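Bifunctional GH43-CE protein (Bacteroides eggerthii, PDB 6MLY) is a two-enzyme polypeptide that probably releases xylose units from xylan with its family 43 glycosidase part and cleaves esters with its alpha/beta-hydrolase part. Local coordinates at residues A[390-395]-A[495-500]; A[417-422]-A[469-474]; A[646-651]-A[712-717]; A[519-524]-A[531-536]. All blocks are in the same frame, centred on the assembly; numbering follows the deposited sequence.

Contact 1: A[390-395]-A[495-500]; sequences MKEGDF and ATKEVG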
loop_
_atom_site.group_PDB
_atom_site.type_symbol
_atom_site.label_atom_id
_atom_site.label_comp_id
_atom_site.label_asym_id
_atom_site.label_seq_id
_atom_site.Cartn_x
_atom_site.Cartn_y
_atom_site.Cartn_z
ATOM N N MET A 390 11.073 21.101 13.628
ATOM C CA MET A 390 10.867 19.882 14.412
ATOM C C MET A 390 11.737 19.882 15.675
ATOM O O MET A 390 12.819 20.480 15.708
ATOM C CB MET A 390 11.202 18.639 13.586
ATOM C CG MET A 390 10.277 18.435 12.411
ATOM S SD MET A 390 10.252 16.711 11.898
ATOM C CE MET A 390 9.776 16.909 10.182
ATOM N N LYS A 391 11.247 19.167 16.698
ATOM C CA LYS A 391 11.883 19.059 18.008
ATOM C C LYS A 391 12.122 17.580 18.356
ATOM O O LYS A 391 11.632 16.678 17.661
ATOM C CB LYS A 391 11.015 19.762 19.056
ATOM C CG LYS A 391 11.004 21.279 18.941
ATOM C CD LYS A 391 10.298 21.991 20.080
ATOM C CE LYS A 391 10.040 23.455 19.782
ATOM N NZ LYS A 391 9.091 24.067 20.743
ATOM N N GLU A 392 12.893 17.360 19.430
ATOM C CA GLU A 392 13.240 16.035 19.950
ATOM C C GLU A 392 11.970 15.189 20.115
ATOM O O GLU A 392 11.141 15.467 20.986
ATOM C CB GLU A 392 13.962 16.176 21.293
ATOM C CG GLU A 392 14.460 14.860 21.876
ATOM C CD GLU A 392 15.666 14.247 21.180
ATOM O OE1 GLU A 392 16.249 14.919 20.306
ATOM O OE2 GLU A 392 16.025 13.096 21.518
ATOM N N GLY A 393 11.829 14.170 19.259
ATOM C CA GLY A 393 10.790 13.145 19.391
ATOM C C GLY A 393 9.597 13.357 18.469
ATOM O O GLY A 393 8.686 12.524 18.451
ATOM N N ASP A 394 9.587 14.461 17.709
ATOM C CA ASP A 394 8.493 14.748 16.769
ATOM C C ASP A 394 8.653 13.849 15.535
ATOM O O ASP A 394 9.746 13.356 15.248
ATOM C CB ASP A 394 8.434 16.234 16.387
ATOM C CG ASP A 394 8.091 17.180 17.555
ATOM O OD1 ASP A 394 8.008 16.676 18.696
ATOM O OD2 ASP A 394 7.899 18.419 17.310
ATOM N N PHE A 395 7.543 13.647 14.820
ATOM C CA PHE A 395 7.482 12.732 13.687
ATOM C C PHE A 395 6.457 13.262 12.679
ATOM O O PHE A 395 5.273 13.266 12.967
ATOM C CB PHE A 395 7.145 11.326 14.194
ATOM C CG PHE A 395 7.183 10.222 13.168
ATOM C CD1 PHE A 395 7.910 10.345 11.991
ATOM C CD2 PHE A 395 6.516 9.031 13.407
ATOM C CE1 PHE A 395 7.940 9.312 11.065
ATOM C CE2 PHE A 395 6.547 8.000 12.480
ATOM C CZ PHE A 395 7.260 8.141 11.311
ATOM N N ALA A 495 4.210 14.938 18.346
ATOM C CA ALA A 495 5.289 14.832 19.315
ATOM C C ALA A 495 5.096 13.605 20.215
ATOM O O ALA A 495 3.963 13.223 20.518
ATOM C CB ALA A 495 5.346 16.091 20.140
ATOM N N THR A 496 6.225 13.016 20.634
ATOM C CA THR A 496 6.274 11.958 21.644
ATOM C C THR A 496 6.871 12.494 22.954
ATOM O O THR A 496 6.542 11.979 24.022
ATOM C CB THR A 496 7.075 10.746 21.148
ATOM O OG1 THR A 496 8.410 11.168 20.865
ATOM C CG2 THR A 496 6.474 10.103 19.916
ATOM N N LYS A 497 7.744 13.509 22.869
ATOM C CA LYS A 497 8.520 13.987 24.027
ATOM C C LYS A 497 8.306 15.488 24.289
ATOM O O LYS A 497 8.255 15.896 25.454
ATOM C CB LYS A 497 10.007 13.668 23.833
ATOM C CG LYS A 497 10.417 12.267 24.269
ATOM C CD LYS A 497 11.901 11.985 24.152
ATOM C CE LYS A 497 12.303 11.472 22.785
ATOM N NZ LYS A 497 13.725 11.061 22.751
ATOM N N GLU A 498 8.190 16.302 23.230
ATOM C CA GLU A 498 8.347 17.761 23.342
ATOM C C GLU A 498 7.386 18.479 22.383
ATOM O O GLU A 498 7.442 18.266 21.169
ATOM C CB GLU A 498 9.807 18.111 23.043
ATOM C CG GLU A 498 10.276 19.420 23.650
ATOM C CD GLU A 498 11.786 19.622 23.658
ATOM O OE1 GLU A 498 12.531 18.692 23.254
ATOM O OE2 GLU A 498 12.219 20.714 24.067
ATOM N N VAL A 499 6.522 19.342 22.940
ATOM C CA VAL A 499 5.492 20.058 22.167
ATOM C C VAL A 499 6.041 21.424 21.747
ATOM O O VAL A 499 6.937 21.958 22.399
ATOM C CB VAL A 499 4.167 20.212 22.947
ATOM C CG1 VAL A 499 3.691 18.890 23.530
ATOM C CG2 VAL A 499 4.238 21.278 24.035
ATOM N N GLY A 500 5.466 21.974 20.666
ATOM C CA GLY A 500 5.777 23.314 20.157
ATOM C C GLY A 500 6.401 23.289 18.769
ATOM O O GLY A 500 6.226 24.230 17.996
#
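Thr496 and Gly393 form the main polar link of this contact. The threonine hydroxyl donates to Gly393 O, with Thr496 OG1 lying 2.8 Å away and tilted 26° from the carbonyl plane. Thr496 N adds a weak bond of 3.3 Å to the same Gly393 O, which is thus gripped by two donors of one residue. With chi1 at 60°, OG1 sits between the backbone N and the carbonyl carbon, on the side where Gly393 O lies. A valine here would probably leave Gly393 O, within this contact, with the weak amide bond alone, since the hydroxyl donor would be gone. At the far end Lys391, extended beyond CG, brings NZ to 3.4 Å from Val499 O, another weak bond.

Residues 391-394 make a type II beta turn, closed by Asp394 N to Lys391 O (3.0 Å), with Gly393 at the position of positive phi. Both segments belong to loops that cross between the two sheets of the concanavalin A-like beta-sandwich, one leading from strand 378-386 into 395-401, the other from 488-491 into 502-511.

Among the charged groups, Lys497 bends at chi3 and crosses Glu392 at a slant, so that a weak salt bridge of 3.3 Å joins Lys497 NZ to Glu392 OE2 between two exposed side chains. The carboxylate oxygen Glu498 OE1 lies 3.5 Å from Glu392 CB, and the aliphatic Lys497 CE sits beside Gly393 CA at 4.1 Å. Deeper in, the methyl of Ala495 abuts the Asp394 carboxylate, and both side chains rest on Thr356.

Contact 2: A[417-422]-A[469-474]; sequences KYIVMV and KAIGNV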
loop_
_atom_site.group_PDB
_atom_site.type_symbol
_atom_site.label_atom_id
_atom_site.label_comp_id
_atom_site.label_asym_id
_atom_site.label_seq_id
_atom_site.Cartn_x
_atom_site.Cartn_y
_atom_site.Cartn_z
ATOM N N LYS A 417 18.311 13.967 12.954
ATOM C CA LYS A 417 17.117 13.744 12.077
ATOM C C LYS A 417 17.360 12.537 11.164
ATOM O O LYS A 417 18.372 12.475 10.463
ATOM C CB LYS A 417 16.824 14.968 11.204
ATOM C CG LYS A 417 16.536 16.262 11.954
ATOM C CD LYS A 417 16.593 17.482 11.061
ATOM C CE LYS A 417 16.877 18.769 11.808
ATOM N NZ LYS A 417 15.768 19.127 12.719
ATOM N N TYR A 418 16.400 11.601 11.166
ATOM C CA TYR A 418 16.434 10.398 10.335
ATOM C C TYR A 418 15.139 10.290 9.521
ATOM O O TYR A 418 14.049 10.421 10.070
ATOM C CB TYR A 418 16.592 9.143 11.198
ATOM C CG TYR A 418 17.810 9.131 12.085
ATOM C CD1 TYR A 418 17.769 9.677 13.357
ATOM C CD2 TYR A 418 19.004 8.571 11.655
ATOM C CE1 TYR A 418 18.885 9.671 14.179
ATOM C CE2 TYR A 418 20.128 8.555 12.464
ATOM C CZ TYR A 418 20.067 9.108 13.731
ATOM O OH TYR A 418 21.162 9.103 14.541
ATOM N N ILE A 419 15.282 10.047 8.215
ATOM C CA ILE A 419 14.176 9.640 7.364
ATOM C C ILE A 419 13.815 8.198 7.739
ATOM O O ILE A 419 14.694 7.355 7.831
ATOM C CB ILE A 419 14.543 9.768 5.873
ATOM C CG1 ILE A 419 14.842 11.220 5.489
ATOM C CG2 ILE A 419 13.448 9.158 5.008
ATOM C CD1 ILE A 419 15.340 11.391 4.073
ATOM N N VAL A 420 12.520 7.934 7.945
ATOM C CA VAL A 420 12.046 6.671 8.521
ATOM C C VAL A 420 10.749 6.243 7.816
ATOM O O VAL A 420 9.934 7.079 7.440
ATOM C CB VAL A 420 11.843 6.819 10.046
ATOM C CG1 VAL A 420 11.060 5.659 10.643
ATOM C CG2 VAL A 420 13.163 7.000 10.781
ATOM N N MET A 421 10.598 4.925 7.619
ATOM C CA MET A 421 9.326 4.289 7.316
ATOM C C MET A 421 8.910 3.434 8.514
ATOM O O MET A 421 9.741 2.786 9.136
ATOM C CB MET A 421 9.395 3.369 6.093
ATOM C CG MET A 421 8.311 2.296 6.131
ATOM S SD MET A 421 8.164 1.277 4.652
ATOM C CE MET A 421 6.431 0.822 4.771
ATOM N N VAL A 422 7.603 3.415 8.782
ATOM C CA VAL A 422 6.986 2.511 9.735
ATOM C C VAL A 422 5.922 1.695 8.986
ATOM O O VAL A 422 5.284 2.201 8.054
ATOM C CB VAL A 422 6.390 3.287 10.926
ATOM C CG1 VAL A 422 5.630 2.380 11.883
ATOM C CG2 VAL A 422 7.453 4.076 11.679
ATOM N N LYS A 469 14.296 7.782 -4.064
ATOM C CA LYS A 469 14.942 6.668 -3.364
ATOM C C LYS A 469 13.887 5.879 -2.575
ATOM O O LYS A 469 13.311 6.395 -1.614
ATOM C CB LYS A 469 16.022 7.195 -2.412
ATOM C CG LYS A 469 17.260 7.787 -3.078
ATOM C CD LYS A 469 17.900 8.915 -2.280
ATOM C CE LYS A 469 19.382 9.087 -2.549
ATOM N NZ LYS A 469 20.207 8.188 -1.706
ATOM N N ALA A 470 13.655 4.626 -2.985
ATOM C CA ALA A 470 12.732 3.706 -2.305
ATOM C C ALA A 470 13.193 3.484 -0.858
ATOM O O ALA A 470 14.398 3.523 -0.581
ATOM C CB ALA A 470 12.661 2.401 -3.066
ATOM N N ILE A 471 12.235 3.248 0.049
ATOM C CA ILE A 471 12.546 3.031 1.465
ATOM C C ILE A 471 11.468 2.162 2.128
ATOM O O ILE A 471 10.257 2.418 1.999
ATOM C CB ILE A 471 12.731 4.369 2.210
ATOM C CG1 ILE A 471 12.931 4.151 3.715
ATOM C CG2 ILE A 471 11.575 5.317 1.927
ATOM C CD1 ILE A 471 13.516 5.340 4.446
ATOM N N GLY A 472 11.945 1.164 2.881
ATOM C CA GLY A 472 11.130 0.285 3.707
ATOM C C GLY A 472 10.465 -0.811 2.886
ATOM O O GLY A 472 10.753 -0.970 1.670
ATOM N N ASN A 473 9.566 -1.560 3.559
ATOM C CA ASN A 473 8.826 -2.666 2.935
ATOM C C ASN A 473 7.575 -2.113 2.232
ATOM O O ASN A 473 7.351 -0.892 2.182
ATOM C CB ASN A 473 8.489 -3.770 3.948
ATOM C CG ASN A 473 7.607 -3.315 5.092
ATOM O OD1 ASN A 473 7.068 -2.213 5.072
ATOM N ND2 ASN A 473 7.460 -4.155 6.105
ATOM N N VAL A 474 6.794 -3.034 1.656
ATOM C CA VAL A 474 5.473 -2.753 1.094
ATOM C C VAL A 474 4.445 -2.809 2.229
ATOM O O VAL A 474 4.561 -3.627 3.145
ATOM C CB VAL A 474 5.115 -3.745 -0.034
ATOM C CG1 VAL A 474 4.847 -5.150 0.489
ATOM C CG2 VAL A 474 3.936 -3.268 -0.861
#
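Met421 reaches across to residues 471-473 with its thioether end, which carries most of the contact. Its chain is extended throughout, with CG anti to the backbone N (chi1 156°), and this stretches SD over the backbone to within 3.3 Å of Gly472 CA. The side chains of Met421 and Asn473 cross at about a right angle, with Met421 CE 3.1 Å from Asn473 OD1. Gly472 presents no side chain, and a beta carbon there would run into the sulfur.

Beside this, Ile471 points its long branch back at the opposing strand. Its CD1 comes 3.9 Å from Ile419 CG2, the two side chains meeting at a slant, while Ile471 CG1 packs at 4.3 Å from Met421 CB.

The next shell fixes both partners. Asn423 ND2 bonds to Asn473 OD1, and Glu433 OE1 accepts from Gly472 N, which ties the backbone under the sulfur to strand 430-436. Tyr461 and Phe459 of strand 456-462 touch Ile419 and Met421 in turn. Strand 418-423 lies in one sheet of the concanavalin A-like sandwich, and 469-476 is an outermost strand of the other, so the methionine and isoleucines fill the interior between the two layers.

No hydrogen bond joins the segments: cohesion rests on van der Waals packing, apolar between the isoleucines and thioether against backbone and amide at Met421, while Gly472 N and Asn473 OD1 find their partners in Glu433 and Asn423.

Contact 3: A[646-651]-A[712-717]; sequences YTIGAK and LALLNP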
loop_
_atom_site.group_PDB
_atom_site.type_symbol
_atom_site.label_atom_id
_atom_site.label_comp_id
_atom_site.label_asym_id
_atom_site.label_seq_id
_atom_site.Cartn_x
_atom_site.Cartn_y
_atom_site.Cartn_z
ATOM N N TYR A 646 22.136 -34.863 -9.521
ATOM C CA TYR A 646 23.481 -35.376 -9.274
ATOM C C TYR A 646 23.443 -36.403 -8.134
ATOM O O TYR A 646 22.557 -36.370 -7.285
ATOM C CB TYR A 646 24.449 -34.231 -8.962
ATOM C CG TYR A 646 25.884 -34.520 -9.317
ATOM C CD1 TYR A 646 26.832 -34.752 -8.336
ATOM C CD2 TYR A 646 26.296 -34.569 -10.639
ATOM C CE1 TYR A 646 28.154 -35.019 -8.659
ATOM C CE2 TYR A 646 27.612 -34.839 -10.980
ATOM C CZ TYR A 646 28.548 -35.064 -9.986
ATOM O OH TYR A 646 29.850 -35.334 -10.308
ATOM N N THR A 647 24.429 -37.305 -8.136
ATOM C CA THR A 647 24.510 -38.433 -7.211
ATOM C C THR A 647 25.955 -38.599 -6.739
ATOM O O THR A 647 26.807 -38.885 -7.547
ATOM C CB THR A 647 24.038 -39.727 -7.888
ATOM O OG1 THR A 647 22.685 -39.521 -8.291
ATOM C CG2 THR A 647 24.125 -40.950 -7.000
ATOM N N ILE A 648 26.202 -38.396 -5.439
ATOM C CA ILE A 648 27.447 -38.797 -4.794
ATOM C C ILE A 648 27.121 -39.912 -3.796
ATOM O O ILE A 648 26.160 -39.827 -3.052
ATOM C CB ILE A 648 28.169 -37.608 -4.126
ATOM C CG1 ILE A 648 28.730 -36.634 -5.168
ATOM C CG2 ILE A 648 29.256 -38.096 -3.175
ATOM C CD1 ILE A 648 29.473 -35.448 -4.594
ATOM N N GLY A 649 27.960 -40.950 -3.792
ATOM C CA GLY A 649 27.752 -42.125 -2.970
ATOM C C GLY A 649 26.358 -42.687 -3.163
ATOM O O GLY A 649 25.964 -42.998 -4.279
ATOM N N ALA A 650 25.605 -42.774 -2.065
ATOM C CA ALA A 650 24.293 -43.413 -2.041
ATOM C C ALA A 650 23.175 -42.395 -2.318
ATOM O O ALA A 650 22.053 -42.784 -2.621
ATOM C CB ALA A 650 24.098 -44.087 -0.706
ATOM N N LYS A 651 23.498 -41.100 -2.233
ATOM C CA LYS A 651 22.513 -40.044 -2.126
ATOM C C LYS A 651 22.405 -39.267 -3.446
ATOM O O LYS A 651 23.371 -38.689 -3.909
ATOM C CB LYS A 651 22.886 -39.146 -0.942
ATOM C CG LYS A 651 22.851 -39.849 0.413
ATOM C CD LYS A 651 22.158 -39.059 1.516
ATOM C CE LYS A 651 21.486 -39.932 2.558
ATOM N NZ LYS A 651 21.040 -39.138 3.728
ATOM N N LEU A 712 26.715 -33.383 2.152
ATOM C CA LEU A 712 27.488 -32.148 2.330
ATOM C C LEU A 712 28.248 -31.789 1.044
ATOM O O LEU A 712 28.440 -30.604 0.750
ATOM C CB LEU A 712 28.462 -32.310 3.501
ATOM C CG LEU A 712 27.837 -32.356 4.896
ATOM C CD1 LEU A 712 28.910 -32.160 5.959
ATOM C CD2 LEU A 712 26.722 -31.323 5.055
ATOM N N ALA A 713 28.692 -32.807 0.298
ATOM C CA ALA A 713 29.378 -32.608 -0.980
ATOM C C ALA A 713 28.371 -32.203 -2.064
ATOM O O ALA A 713 28.685 -31.401 -2.946
ATOM C CB ALA A 713 30.130 -33.858 -1.371
ATOM N N LEU A 714 27.159 -32.762 -1.992
ATOM C CA LEU A 714 26.123 -32.493 -2.981
ATOM C C LEU A 714 25.693 -31.022 -2.927
ATOM O O LEU A 714 25.293 -30.476 -3.954
ATOM C CB LEU A 714 24.930 -33.425 -2.754
ATOM C CG LEU A 714 25.076 -34.833 -3.331
ATOM C CD1 LEU A 714 23.921 -35.721 -2.896
ATOM C CD2 LEU A 714 25.178 -34.797 -4.849
ATOM N N LEU A 715 25.767 -30.392 -1.746
ATOM C CA LEU A 715 25.360 -28.981 -1.611
ATOM C C LEU A 715 26.581 -28.057 -1.715
ATOM O O LEU A 715 26.431 -26.836 -1.705
ATOM C CB LEU A 715 24.564 -28.764 -0.314
ATOM C CG LEU A 715 25.312 -28.870 1.018
ATOM C CD1 LEU A 715 26.015 -27.568 1.381
ATOM C CD2 LEU A 715 24.343 -29.252 2.128
ATOM N N ASN A 716 27.774 -28.649 -1.838
ATOM C CA ASN A 716 29.022 -27.927 -2.082
ATOM C C ASN A 716 29.082 -27.491 -3.547
ATOM O O ASN A 716 29.098 -28.335 -4.441
ATOM C CB ASN A 716 30.227 -28.800 -1.719
ATOM C CG ASN A 716 31.562 -28.107 -1.887
ATOM O OD1 ASN A 716 31.674 -27.107 -2.593
ATOM N ND2 ASN A 716 32.585 -28.641 -1.240
ATOM N N PRO A 717 29.137 -26.171 -3.847
ATOM C CA PRO A 717 29.230 -25.696 -5.229
ATOM C C PRO A 717 30.462 -26.194 -6.008
ATOM O O PRO A 717 30.374 -26.364 -7.221
ATOM C CB PRO A 717 29.298 -24.163 -5.109
ATOM C CG PRO A 717 28.765 -23.851 -3.731
ATOM C CD PRO A 717 29.086 -25.064 -2.882
#
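Leu714 pushes its two methyls into the hollow between Tyr646, Ile648 and Lys651 on one side of a beta hairpin. CD2 fits between the Tyr646 edge and Ile648: it lies in the plane of the Tyr646 ring, 3.9 Å from Tyr646 CD1, and beside that it meets Ile648 CG1 at 4.0 Å. The second methyl, CD1, turns to the other arm of the hairpin, where Lys651 CB lies 4.1 Å away and the carbonyl of the same lysine is also close. With CG anti to its own carbonyl carbon (chi1 -81°), the leucine swings off the helix end and spans both arms.

Next to it the surfaces interlock a second time. Ile648 and Leu714 run past one another in opposite senses, so Ile648 CD1 overshoots the leucine and lies against the small Ala713, with 3.7 Å between Ile648 CD1 and Ala713 CB. An alanine in place of Leu714 would probably open a gap between hairpin and helix end and leave the Tyr646 edge and Ile648 CG1 without their shared neighbour.

The type II' turn from Ile648 to Lys651 joins the two arms, with Gly649 at its positive-phi corner and Lys651 N bonded to Ile648 O at 3.1 Å. Opposite it is the C-terminal end of helix 709-714, in the alpha/beta-hydrolase part of the chain. Tyr646 also meets Tyr720, a sodium ligand, edge-to-face, and Leu714 O bonds to the Tyr720 hydroxyl.

Between the two segments themselves no hydrogen bond forms and apolar fit does the holding, one layer behind the sodium site, while a bond from Ala650 N to Asp710 OD2 adds a polar link between turn and helix.

Contact 4: A[519-524]-A[531-536]; sequences WEDICY and GHKLDI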
loop_
_atom_site.group_PDB
_atom_site.type_symbol
_atom_site.label_atom_id
_atom_site.label_comp_id
_atom_site.label_asym_id
_atom_site.label_seq_id
_atom_site.Cartn_x
_atom_site.Cartn_y
_atom_site.Cartn_z
ATOM N N TRP A 519 7.469 -3.836 -7.609
ATOM C CA TRP A 519 6.489 -4.845 -7.249
ATOM C C TRP A 519 7.081 -5.682 -6.117
ATOM O O TRP A 519 8.108 -6.318 -6.311
ATOM C CB TRP A 519 6.137 -5.745 -8.439
ATOM C CG TRP A 519 5.686 -5.039 -9.677
ATOM C CD1 TRP A 519 4.403 -4.892 -10.111
ATOM C CD2 TRP A 519 6.521 -4.428 -10.678
ATOM N NE1 TRP A 519 4.377 -4.216 -11.301
ATOM C CE2 TRP A 519 5.661 -3.921 -11.676
ATOM C CE3 TRP A 519 7.904 -4.258 -10.828
ATOM C CZ2 TRP A 519 6.139 -3.247 -12.800
ATOM C CZ3 TRP A 519 8.376 -3.596 -11.942
ATOM C CH2 TRP A 519 7.503 -3.100 -12.913
ATOM N N GLU A 520 6.443 -5.671 -4.947
ATOM C CA GLU A 520 6.907 -6.480 -3.826
ATOM C C GLU A 520 5.919 -7.626 -3.584
ATOM O O GLU A 520 4.810 -7.617 -4.108
ATOM C CB GLU A 520 7.096 -5.614 -2.581
ATOM C CG GLU A 520 8.224 -4.606 -2.721
ATOM C CD GLU A 520 8.564 -3.832 -1.451
ATOM O OE1 GLU A 520 8.480 -4.428 -0.353
ATOM O OE2 GLU A 520 8.900 -2.628 -1.562
ATOM N N ASP A 521 6.361 -8.609 -2.791
ATOM C CA ASP A 521 5.592 -9.802 -2.432
ATOM C C ASP A 521 4.881 -10.370 -3.669
ATOM O O ASP A 521 3.667 -10.565 -3.658
ATOM C CB ASP A 521 4.618 -9.497 -1.289
ATOM C CG ASP A 521 5.272 -9.463 0.083
ATOM O OD1 ASP A 521 6.038 -10.395 0.387
ATOM O OD2 ASP A 521 5.002 -8.510 0.841
ATOM N N ILE A 522 5.655 -10.629 -4.728
ATOM C CA ILE A 522 5.196 -11.362 -5.905
ATOM C C ILE A 522 5.515 -12.844 -5.672
ATOM O O ILE A 522 6.603 -13.171 -5.209
ATOM C CB ILE A 522 5.865 -10.830 -7.192
ATOM C CG1 ILE A 522 5.473 -9.379 -7.496
ATOM C CG2 ILE A 522 5.586 -11.748 -8.376
ATOM C CD1 ILE A 522 4.134 -9.221 -8.183
ATOM N N CYS A 523 4.559 -13.722 -5.995
ATOM C CA CYS A 523 4.722 -15.175 -5.873
ATOM C C CYS A 523 5.356 -15.719 -7.162
ATOM O O CYS A 523 4.812 -15.534 -8.247
ATOM C CB CYS A 523 3.383 -15.860 -5.614
ATOM S SG CYS A 523 2.210 -14.855 -4.662
ATOM N N TYR A 524 6.514 -16.379 -7.039
ATOM C CA TYR A 524 7.226 -16.913 -8.217
ATOM C C TYR A 524 6.862 -18.388 -8.438
ATOM O O TYR A 524 7.061 -18.914 -9.535
ATOM C CB TYR A 524 8.735 -16.664 -8.119
ATOM C CG TYR A 524 9.436 -17.252 -6.922
ATOM C CD1 TYR A 524 9.760 -18.598 -6.870
ATOM C CD2 TYR A 524 9.822 -16.452 -5.858
ATOM C CE1 TYR A 524 10.425 -19.140 -5.783
ATOM C CE2 TYR A 524 10.495 -16.977 -4.767
ATOM C CZ TYR A 524 10.798 -18.326 -4.727
ATOM O OH TYR A 524 11.457 -18.845 -3.648
ATOM N N GLY A 531 8.066 -18.170 1.747
ATOM C CA GLY A 531 9.280 -18.765 1.230
ATOM C C GLY A 531 9.410 -18.591 -0.276
ATOM O O GLY A 531 10.534 -18.572 -0.792
ATOM N N HIS A 532 8.273 -18.457 -0.978
ATOM C CA HIS A 532 8.264 -18.357 -2.436
ATOM C C HIS A 532 7.820 -16.963 -2.900
ATOM O O HIS A 532 7.035 -16.845 -3.828
ATOM C CB HIS A 532 7.404 -19.475 -3.034
ATOM C CG HIS A 532 7.937 -20.846 -2.788
ATOM N ND1 HIS A 532 7.109 -21.938 -2.617
ATOM C CD2 HIS A 532 9.200 -21.311 -2.677
ATOM C CE1 HIS A 532 7.842 -23.017 -2.423
ATOM N NE2 HIS A 532 9.124 -22.658 -2.448
ATOM N N LYS A 533 8.395 -15.920 -2.294
ATOM C CA LYS A 533 8.060 -14.528 -2.591
ATOM C C LYS A 533 9.314 -13.755 -3.013
ATOM O O LYS A 533 10.374 -13.939 -2.420
ATOM C CB LYS A 533 7.452 -13.884 -1.345
ATOM C CG LYS A 533 6.001 -14.248 -1.083
ATOM C CD LYS A 533 5.051 -13.513 -1.998
ATOM C CE LYS A 533 3.604 -13.903 -1.785
ATOM N NZ LYS A 533 3.147 -13.568 -0.416
ATOM N N LEU A 534 9.175 -12.874 -4.015
ATOM C CA LEU A 534 10.284 -12.006 -4.467
ATOM C C LEU A 534 9.778 -10.574 -4.689
ATOM O O LEU A 534 8.578 -10.353 -4.874
ATOM C CB LEU A 534 10.924 -12.576 -5.741
ATOM C CG LEU A 534 10.014 -12.754 -6.959
ATOM C CD1 LEU A 534 9.688 -11.419 -7.624
ATOM C CD2 LEU A 534 10.657 -13.691 -7.974
ATOM N N ASP A 535 10.723 -9.622 -4.665
ATOM C CA ASP A 535 10.467 -8.196 -4.873
ATOM C C ASP A 535 11.253 -7.719 -6.101
ATOM O O ASP A 535 12.474 -7.873 -6.143
ATOM C CB ASP A 535 10.872 -7.369 -3.648
ATOM C CG ASP A 535 10.147 -7.739 -2.364
ATOM O OD1 ASP A 535 9.127 -8.439 -2.447
ATOM O OD2 ASP A 535 10.609 -7.320 -1.287
ATOM N N ILE A 536 10.547 -7.130 -7.077
ATOM C CA ILE A 536 11.164 -6.603 -8.301
ATOM C C ILE A 536 11.369 -5.092 -8.136
ATOM O O ILE A 536 10.555 -4.429 -7.502
ATOM C CB ILE A 536 10.318 -6.951 -9.542
ATOM C CG1 ILE A 536 10.037 -8.455 -9.617
ATOM C CG2 ILE A 536 10.979 -6.435 -10.817
ATOM C CD1 ILE A 536 9.226 -8.871 -10.818
#
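Tyr524 and Leu534 form the dense end of this antiparallel hairpin. Tyr524 CB lies 3.5 Å from Leu534 CD2, and the ring spreads over the backbone of His532, with His532 CB over the ring face (4.2 Å to the Tyr524 centroid). A chi1 of 59° folds the tyrosine back over the neighbouring strand, where its hydroxyl bonds to Asn585 O and helix 596-610 covers the side chain. On the same face of the sheet Ile522 CB meets Leu534 CD1, and further along Trp519 CE3 lies 3.8 Å from Ile536 CG2, with Tyr615 beyond.

Two hydrogen-bonded pairs, Trp519 with Ile536 and Ile522 with Leu534, knit the strands. Between them the register slips by one, a beta bulge at which the chain turns a corner. Asp521 N is displaced there and takes a side-chain acceptor instead, Asp535 OD1 at 2.8 Å, approached on the anti side and 31° out of the carboxylate plane.

The other face is looser. Lys533, bent twice, lays CD along the backbone of Asp521 and Ile522 and CE beside Cys523 SG, and its NZ stays 4.4 Å from Asp521 OD1, beyond a salt bridge.

Acid is concentrated at the bulge: Glu520 OE1 and Asp535 OD2 are 3.7 Å apart, their planes turned by 41°. Lys563, bridging both Asp521 and Asp535, and Arg518, paired with Glu520, probably offset this negative charge and keep the carboxylates ionised.

How the contacts relate
Contacts 1 and 2 share the concanavalin A-like beta-sandwich, contact 2 nested along the chain inside the loop closed by contact 1. Their centres are about 19 Å apart, and Phe395 packs on Val422: contact 1 sits where loops cross between the sheets, contact 2 between the layers. Contact 4 follows, its hairpin 518-523/533-537 starting the mixed sheet of the alpha/beta-hydrolase part. It meets contact 2 directly, Val474 lying against Glu520 and Asp521, so the sandwich and the alpha/beta-hydrolase part abut there. Contact 3 comes last, farther out at the surface of that part, about 30 Å from contact 4 between centres and 59 Å from contact 1. The series thus runs from the sandwich, through the junction, toward the sodium site.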